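Local coordinates for putative methylthioribose-1-phosphate isomerase (Pyrococcus horikoshii OT3, PDB 6A34), which probably interconverts 5-methylthioribose 1-phosphate and 5-methylthioribulose 1-phosphate, the aldose-to-ketose step of the methionine salvage pathway, at residues R4-L10 against R185-D190; G69-Y73 against G88-Y93; A265-R269 against T326-Y330. One frame throughout, in Å; residues are numbered along the deposited sequence.

Contact 1 of 3, residues R4-L10 against R185-D190; sequences RYTPKEL and RVMHKD
The segment at the C-terminal side of helix 180-189, which packs beside strand 193-199 of the Rossmann-like domain, meets the N-terminal segment, where the carboxylate of D190 is gripped by R4 and Y5. R4 reaches it end-on: NH1 donates to D190 OD1 and NH2 to D190 OD2, both at 2.7 Å. The guanidinium and carboxylate planes lie only 17° apart, so this is a nearly coplanar, two-pronged salt bridge. A bend at chi3 (-62°) turns the end of the long arginine chain toward its partner. Y5 OH donates a third bond, 2.6 Å, to D190 OD1, which it meets from above the carboxylate plane. That oxygen is therefore held by two donors from consecutive residues, an arrangement that should fix the rotation of the carboxylate and favour its ionised form.

Tyrosine suits this place because its ring is useful as well as its hydroxyl: K189 CB lies over one face, 3.5 Å from Y5 CZ. The bent lysine chain then runs on to the short helix 7-10, where K189 CD comes to 3.2 Å from E9 O. That helix starts with a capping box, in which T6 N donates to E9 OE1 at 3.1 Å while a weak bond runs back from E9 N to T6 OG1. From the same helix L10, a buried leucine, supplies the apolar part, with CD2 3.8 Å from V186 CG2. L148 of helix 125-157 also packs on L10. The aliphatic part of R185 passes beside L10 O, its CG 3.6 Å away, while its guanidinium is bound by L177 O, E214 and D218.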
# COMPACT_ATOMS: atom_id res chain seq x y z
N ARG A 4 26.39 -21.64 13.04
CA ARG A 4 27.55 -20.84 13.37
C ARG A 4 27.20 -19.80 14.44
O ARG A 4 28.10 -19.22 15.05
CB ARG A 4 28.07 -20.12 12.11
CG ARG A 4 28.60 -21.06 11.03
CD ARG A 4 28.82 -20.40 9.66
NE ARG A 4 27.60 -19.86 9.03
CZ ARG A 4 27.43 -18.58 8.71
NH1 ARG A 4 28.27 -17.65 9.15
NH2 ARG A 4 26.41 -18.24 7.92
N TYR A 5 25.90 -19.52 14.63
CA TYR A 5 25.47 -18.48 15.56
C TYR A 5 24.48 -19.06 16.57
O TYR A 5 23.75 -19.99 16.26
CB TYR A 5 24.89 -17.27 14.82
CG TYR A 5 25.84 -16.53 13.92
CD1 TYR A 5 26.78 -15.65 14.44
CD2 TYR A 5 25.79 -16.70 12.54
CE1 TYR A 5 27.66 -14.96 13.61
CE2 TYR A 5 26.66 -16.03 11.70
CZ TYR A 5 27.60 -15.17 12.24
OH TYR A 5 28.45 -14.48 11.42
N THR A 6 24.50 -18.52 17.80
CA THR A 6 23.47 -18.71 18.81
C THR A 6 22.43 -17.60 18.67
O THR A 6 22.72 -16.54 18.12
CB THR A 6 24.07 -18.70 20.23
OG1 THR A 6 24.57 -17.38 20.42
CG2 THR A 6 25.19 -19.71 20.46
N PRO A 7 21.20 -17.80 19.17
CA PRO A 7 20.19 -16.74 19.19
C PRO A 7 20.72 -15.40 19.69
O PRO A 7 20.43 -14.41 19.07
CB PRO A 7 19.15 -17.29 20.16
CG PRO A 7 19.19 -18.76 19.90
CD PRO A 7 20.66 -19.07 19.68
N LYS A 8 21.54 -15.41 20.75
CA LYS A 8 21.98 -14.19 21.44
C LYS A 8 23.01 -13.44 20.60
O LYS A 8 23.17 -12.24 20.75
CB LYS A 8 22.60 -14.49 22.81
CG LYS A 8 21.65 -14.27 23.98
CD LYS A 8 22.05 -14.99 25.27
CE LYS A 8 21.10 -14.67 26.40
NZ LYS A 8 21.29 -15.56 27.57
N GLU A 9 23.69 -14.16 19.71
CA GLU A 9 24.60 -13.50 18.78
C GLU A 9 23.83 -12.85 17.62
O GLU A 9 24.41 -12.01 16.93
CB GLU A 9 25.65 -14.49 18.25
CG GLU A 9 26.67 -14.89 19.30
CD GLU A 9 27.62 -15.99 18.87
OE1 GLU A 9 27.17 -16.95 18.24
OE2 GLU A 9 28.81 -15.89 19.19
N LEU A 10 22.57 -13.25 17.38
CA LEU A 10 21.78 -12.82 16.19
C LEU A 10 20.83 -11.66 16.52
O LEU A 10 20.50 -10.86 15.65
CB LEU A 10 21.01 -14.02 15.65
CG LEU A 10 21.86 -15.07 14.93
CD1 LEU A 10 21.01 -16.25 14.53
CD2 LEU A 10 22.58 -14.50 13.71
N ARG A 185 19.00 -11.89 9.93
CA ARG A 185 19.92 -11.71 11.10
C ARG A 185 21.26 -12.43 10.84
O ARG A 185 22.31 -11.86 11.01
CB ARG A 185 19.22 -12.15 12.40
CG ARG A 185 18.25 -11.09 12.91
CD ARG A 185 17.40 -11.61 14.05
NE ARG A 185 16.74 -10.50 14.73
CZ ARG A 185 15.51 -10.08 14.47
NH1 ARG A 185 14.70 -10.82 13.72
NH2 ARG A 185 15.09 -8.92 14.97
N VAL A 186 21.22 -13.64 10.29
CA VAL A 186 22.45 -14.33 9.97
C VAL A 186 23.22 -13.54 8.91
O VAL A 186 24.44 -13.36 9.02
CB VAL A 186 22.18 -15.77 9.54
CG1 VAL A 186 23.43 -16.41 8.99
CG2 VAL A 186 21.61 -16.60 10.67
N MET A 187 22.52 -13.08 7.87
CA MET A 187 23.14 -12.33 6.81
C MET A 187 23.80 -11.07 7.39
O MET A 187 24.88 -10.69 6.96
CB MET A 187 22.12 -11.94 5.72
CG MET A 187 21.66 -13.12 4.89
SD MET A 187 20.55 -12.66 3.54
CE MET A 187 21.66 -11.71 2.50
N HIS A 188 23.12 -10.41 8.34
CA HIS A 188 23.61 -9.14 8.90
C HIS A 188 24.92 -9.38 9.66
O HIS A 188 25.90 -8.65 9.49
CB HIS A 188 22.55 -8.46 9.77
CG HIS A 188 23.04 -7.26 10.50
ND1 HIS A 188 23.30 -6.07 9.86
CD2 HIS A 188 23.33 -7.06 11.80
CE1 HIS A 188 23.71 -5.18 10.75
NE2 HIS A 188 23.76 -5.76 11.93
N LYS A 189 24.93 -10.43 10.49
CA LYS A 189 26.14 -10.83 11.22
C LYS A 189 27.27 -11.15 10.24
O LYS A 189 28.44 -10.82 10.53
CB LYS A 189 25.90 -12.08 12.08
CG LYS A 189 25.94 -11.85 13.58
CD LYS A 189 24.95 -10.78 14.01
CE LYS A 189 25.61 -9.64 14.75
NZ LYS A 189 24.59 -8.73 15.32
N ASP A 190 26.93 -11.84 9.15
CA ASP A 190 27.94 -12.27 8.17
C ASP A 190 28.47 -11.07 7.37
O ASP A 190 29.42 -11.22 6.62
CB ASP A 190 27.40 -13.35 7.23
CG ASP A 190 27.37 -14.73 7.86
OD1 ASP A 190 28.13 -14.93 8.83
OD2 ASP A 190 26.60 -15.58 7.39

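Contact 2 of 3, residues G69-Y73 against G88-Y93; sequences GLALY and GFEKAY
The hydroxyl of Y73 is gripped by a hydrogen bond with F85 O, one turn before F89 on the facing helix, and a weak bond with S77 OG adds to the hold. It settles against the backbone of G88, with Y73 OH 3.0 Å from G88 CA. F89 N also lies near, 3.2 Å from Y73 OH, but at a poor angle for bonding. Glycine suits position 88 because, having no side chain, it lets the tyrosine oxygen come right up to the main chain. The ring can thus lie close on the backbone, with G88 O above one of its faces, displaced toward the rim. Placing CG anti to the backbone N (chi1 171°) sends the Y73 ring across the gap between the helices.

Helices 59-76 and 82-97 follow one another in the chain and form a helical hairpin within a larger helical bundle, their short segments running nearly antiparallel at 154° with axes 10.0 Å apart. Apolar groups pack between them. Y73 CE2 touches F89 CB at 3.7 Å, and the two side chains cross at about a right angle. The methyl of A92 lies obliquely to the near end of the same ring, 4.1 Å from Y73 CG, where a small residue fits between the helices. One turn before Y73, L70 pushes its branched end forward, bringing CD2 to 3.9 Å from F89 CE2 and 3.8 Å from Y93 N. L110 and I113 of helix 104-119 also pack on L70, while F89 continues to V117 of that helix and to I132 of helix 125-157.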
# COMPACT_ATOMS: atom_id res chain seq x y z
N GLY A 69 1.09 -21.49 29.53
CA GLY A 69 -0.08 -21.31 30.39
C GLY A 69 -0.41 -22.56 31.18
O GLY A 69 -0.86 -22.47 32.33
N LEU A 70 -0.19 -23.73 30.57
CA LEU A 70 -0.34 -25.00 31.27
C LEU A 70 0.82 -25.25 32.24
O LEU A 70 0.62 -25.80 33.29
CB LEU A 70 -0.49 -26.12 30.25
CG LEU A 70 -1.76 -26.01 29.40
CD1 LEU A 70 -1.76 -27.05 28.32
CD2 LEU A 70 -3.00 -26.15 30.28
N ALA A 71 2.05 -24.90 31.83
CA ALA A 71 3.21 -24.98 32.71
C ALA A 71 2.92 -24.15 33.97
O ALA A 71 3.08 -24.63 35.08
CB ALA A 71 4.44 -24.48 32.00
N LEU A 72 2.45 -22.91 33.75
CA LEU A 72 2.09 -22.02 34.84
C LEU A 72 1.05 -22.71 35.73
O LEU A 72 1.19 -22.73 36.95
CB LEU A 72 1.58 -20.68 34.29
CG LEU A 72 1.16 -19.67 35.35
CD1 LEU A 72 2.36 -19.10 36.07
CD2 LEU A 72 0.35 -18.54 34.76
N TYR A 73 0.03 -23.30 35.11
CA TYR A 73 -0.97 -24.01 35.85
C TYR A 73 -0.32 -25.08 36.73
O TYR A 73 -0.66 -25.23 37.90
CB TYR A 73 -2.03 -24.65 34.96
CG TYR A 73 -2.92 -25.55 35.78
CD1 TYR A 73 -3.86 -25.01 36.65
CD2 TYR A 73 -2.74 -26.92 35.75
CE1 TYR A 73 -4.61 -25.83 37.48
CE2 TYR A 73 -3.49 -27.75 36.57
CZ TYR A 73 -4.42 -27.20 37.44
OH TYR A 73 -5.14 -28.06 38.22
N GLY A 88 -8.43 -29.46 37.27
CA GLY A 88 -7.94 -28.09 37.07
C GLY A 88 -7.20 -27.95 35.75
O GLY A 88 -7.35 -26.96 35.04
N PHE A 89 -6.40 -28.96 35.41
CA PHE A 89 -5.64 -28.96 34.19
C PHE A 89 -6.58 -28.92 32.97
O PHE A 89 -6.33 -28.18 32.01
CB PHE A 89 -4.73 -30.18 34.10
CG PHE A 89 -4.11 -30.34 32.74
CD1 PHE A 89 -4.78 -31.03 31.74
CD2 PHE A 89 -2.89 -29.76 32.45
CE1 PHE A 89 -4.22 -31.15 30.48
CE2 PHE A 89 -2.31 -29.91 31.21
CZ PHE A 89 -2.99 -30.58 30.21
N GLU A 90 -7.62 -29.75 32.99
CA GLU A 90 -8.65 -29.75 31.96
C GLU A 90 -9.31 -28.36 31.89
O GLU A 90 -9.46 -27.80 30.82
CB GLU A 90 -9.67 -30.86 32.21
CG GLU A 90 -9.89 -31.76 31.00
CD GLU A 90 -10.59 -31.13 29.81
OE1 GLU A 90 -11.50 -30.30 30.03
OE2 GLU A 90 -10.25 -31.48 28.66
N LYS A 91 -9.70 -27.78 33.03
CA LYS A 91 -10.27 -26.44 32.99
C LYS A 91 -9.29 -25.47 32.31
O LYS A 91 -9.70 -24.66 31.47
CB LYS A 91 -10.60 -25.90 34.38
CG LYS A 91 -11.97 -26.30 34.91
CD LYS A 91 -12.21 -25.84 36.35
CE LYS A 91 -13.59 -26.22 36.87
NZ LYS A 91 -13.86 -27.66 36.68
N ALA A 92 -8.00 -25.56 32.66
CA ALA A 92 -7.02 -24.64 32.16
C ALA A 92 -6.80 -24.86 30.65
O ALA A 92 -6.63 -23.90 29.90
CB ALA A 92 -5.75 -24.78 32.97
N TYR A 93 -6.80 -26.12 30.22
CA TYR A 93 -6.71 -26.48 28.81
C TYR A 93 -7.82 -25.80 28.01
O TYR A 93 -7.54 -25.23 26.96
CB TYR A 93 -6.77 -28.00 28.66
CG TYR A 93 -7.08 -28.49 27.27
CD1 TYR A 93 -6.07 -28.66 26.33
CD2 TYR A 93 -8.38 -28.80 26.89
CE1 TYR A 93 -6.34 -29.14 25.05
CE2 TYR A 93 -8.67 -29.25 25.60
CZ TYR A 93 -7.64 -29.42 24.68
OH TYR A 93 -7.92 -29.89 23.43

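Contact 3 of 3, residues A265-R269 against T326-Y330; sequences AVLAR and TPHKY
Apolar packing joins A265 and V266 of helix 261-270 to T326 and Y330. A265 CB sits 3.6 Å from T326 CG2 and 3.7 Å from Y330 CB; alanine suits a point where helix and loop backbones come close together. One residue on, V266 CG2 reaches the far end of the tyrosine, 3.8 Å from Y330 CZ, the two side chains lying side by side and pointing the same way. With CG anti to the carbonyl carbon (chi1 -65°), the Y330 ring reaches across the flank of the helix, CB against A265 and the hydroxyl end by V266.

A second kind of contact sets two flat groups together. Y330 CE1 lies over one face of the R269 guanidinium, offset toward its rim and 3.3 Å from NE. The planes are inclined by 42°, so the tyrosine packs obliquely, and its OH makes no hydrogen bond to the nearby NH1.

The loop in question links strand 323-326, at the margin of the four-stranded sheet, to strand 333-336 of the large mixed sheet. It turns through the 3-10 segment 328-330, which swings Y330 back against the helix. T326 is also paired with F255 by backbone hydrogen bonds.

Water provides the polar bridge between the two backbones, donating to A265 O at 2.8 Å and to Y330 O at 2.9 Å.

Charge enters at the exposed border. K329 NZ approaches the edge of the R269 guanidinium, 3.0 Å from NH1; both are donors, so the approach is probably unfavourable by itself, and crystal contacts may influence where these ends lie. R269 NH2, however, forms a salt bridge with E270 OE1 of the second subunit, whose negative charge would offset some of that cost. Helix 261-270 lies at the dimer interface, where V266 packs on L267 of the second subunit.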
# COMPACT_ATOMS: atom_id res chain seq x y z
N ALA A 265 5.77 -11.54 -6.14
CA ALA A 265 6.18 -12.72 -6.95
C ALA A 265 6.17 -12.33 -8.45
O ALA A 265 7.13 -12.61 -9.17
CB ALA A 265 5.27 -13.89 -6.67
N VAL A 266 5.12 -11.63 -8.89
CA VAL A 266 4.98 -11.28 -10.30
C VAL A 266 6.01 -10.21 -10.63
O VAL A 266 6.75 -10.37 -11.57
CB VAL A 266 3.54 -10.85 -10.65
CG1 VAL A 266 3.44 -10.25 -12.06
CG2 VAL A 266 2.60 -12.03 -10.53
N LEU A 267 6.18 -9.22 -9.77
CA LEU A 267 7.25 -8.22 -10.07
C LEU A 267 8.65 -8.79 -10.01
O LEU A 267 9.48 -8.40 -10.84
CB LEU A 267 7.12 -7.03 -9.14
CG LEU A 267 5.84 -6.25 -9.34
CD1 LEU A 267 5.57 -5.53 -8.03
CD2 LEU A 267 6.00 -5.29 -10.50
N ALA A 268 8.92 -9.70 -9.08
CA ALA A 268 10.27 -10.30 -9.02
C ALA A 268 10.62 -10.95 -10.35
O ALA A 268 11.72 -10.77 -10.91
CB ALA A 268 10.36 -11.31 -7.91
N ARG A 269 9.66 -11.71 -10.86
CA ARG A 269 9.80 -12.47 -12.08
C ARG A 269 10.07 -11.53 -13.26
O ARG A 269 10.96 -11.78 -14.05
CB ARG A 269 8.53 -13.31 -12.30
CG ARG A 269 8.68 -14.40 -13.35
CD ARG A 269 7.71 -14.23 -14.49
NE ARG A 269 6.59 -15.17 -14.44
CZ ARG A 269 5.42 -14.96 -15.05
NH1 ARG A 269 4.57 -15.95 -15.26
NH2 ARG A 269 5.11 -13.74 -15.42
N THR A 326 0.22 -17.46 -4.09
CA THR A 326 1.25 -17.30 -5.06
C THR A 326 1.50 -18.66 -5.71
O THR A 326 1.84 -19.61 -4.99
CB THR A 326 2.51 -16.77 -4.37
OG1 THR A 326 2.25 -15.45 -3.87
CG2 THR A 326 3.72 -16.80 -5.29
N PRO A 327 1.30 -18.82 -7.05
CA PRO A 327 1.63 -20.06 -7.76
C PRO A 327 3.13 -20.40 -7.64
O PRO A 327 3.99 -19.48 -7.67
CB PRO A 327 1.22 -19.78 -9.22
CG PRO A 327 0.17 -18.66 -9.13
CD PRO A 327 0.68 -17.83 -7.96
N HIS A 328 3.43 -21.71 -7.53
CA HIS A 328 4.78 -22.22 -7.21
C HIS A 328 5.83 -21.79 -8.25
O HIS A 328 6.96 -21.66 -7.89
CB HIS A 328 4.80 -23.74 -7.03
CG HIS A 328 4.36 -24.49 -8.24
ND1 HIS A 328 5.23 -24.79 -9.29
CD2 HIS A 328 3.14 -24.98 -8.56
CE1 HIS A 328 4.54 -25.42 -10.23
NE2 HIS A 328 3.25 -25.55 -9.80
N LYS A 329 5.42 -21.57 -9.50
CA LYS A 329 6.34 -21.28 -10.58
C LYS A 329 7.13 -19.97 -10.38
O LYS A 329 8.23 -19.78 -10.99
CB LYS A 329 5.57 -21.26 -11.90
CG LYS A 329 4.62 -20.09 -12.10
CD LYS A 329 4.09 -19.98 -13.53
CE LYS A 329 3.18 -18.80 -13.74
NZ LYS A 329 2.96 -18.52 -15.18
N TYR A 330 6.59 -19.06 -9.58
CA TYR A 330 7.26 -17.83 -9.22
C TYR A 330 8.38 -18.06 -8.19
O TYR A 330 9.19 -17.15 -7.96
CB TYR A 330 6.21 -16.83 -8.69
CG TYR A 330 5.20 -16.39 -9.72
CD1 TYR A 330 5.57 -15.51 -10.71
CD2 TYR A 330 3.89 -16.82 -9.72
CE1 TYR A 330 4.71 -15.12 -11.71
CE2 TYR A 330 2.99 -16.40 -10.69
CZ TYR A 330 3.40 -15.54 -11.70
OH TYR A 330 2.58 -15.11 -12.71
O HOH W 1 9.22 -14.51 -9.14

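Overall arrangement
The three contacts are separate, and none touches another. Contacts 2 and 3 lie on opposite sides of the chain's centre, their own centres 44 Å apart: contact 2 within the helical bundle, contact 3 at the dimer interface. Contact 1, 35 Å from contact 2 and 29 Å from contact 3 between centres, brings the N-terminal segment onto a helix of the Rossmann-like domain. Contact 3 comes nearer the predicted substrate site than contact 1. The side chain of T326 is about 6 Å from that of N257 and 10 Å from that of D247, the predicted proton donor, whereas the side chain of R185 is about 10 Å from that of R57. Contact 2 lies away from these residues.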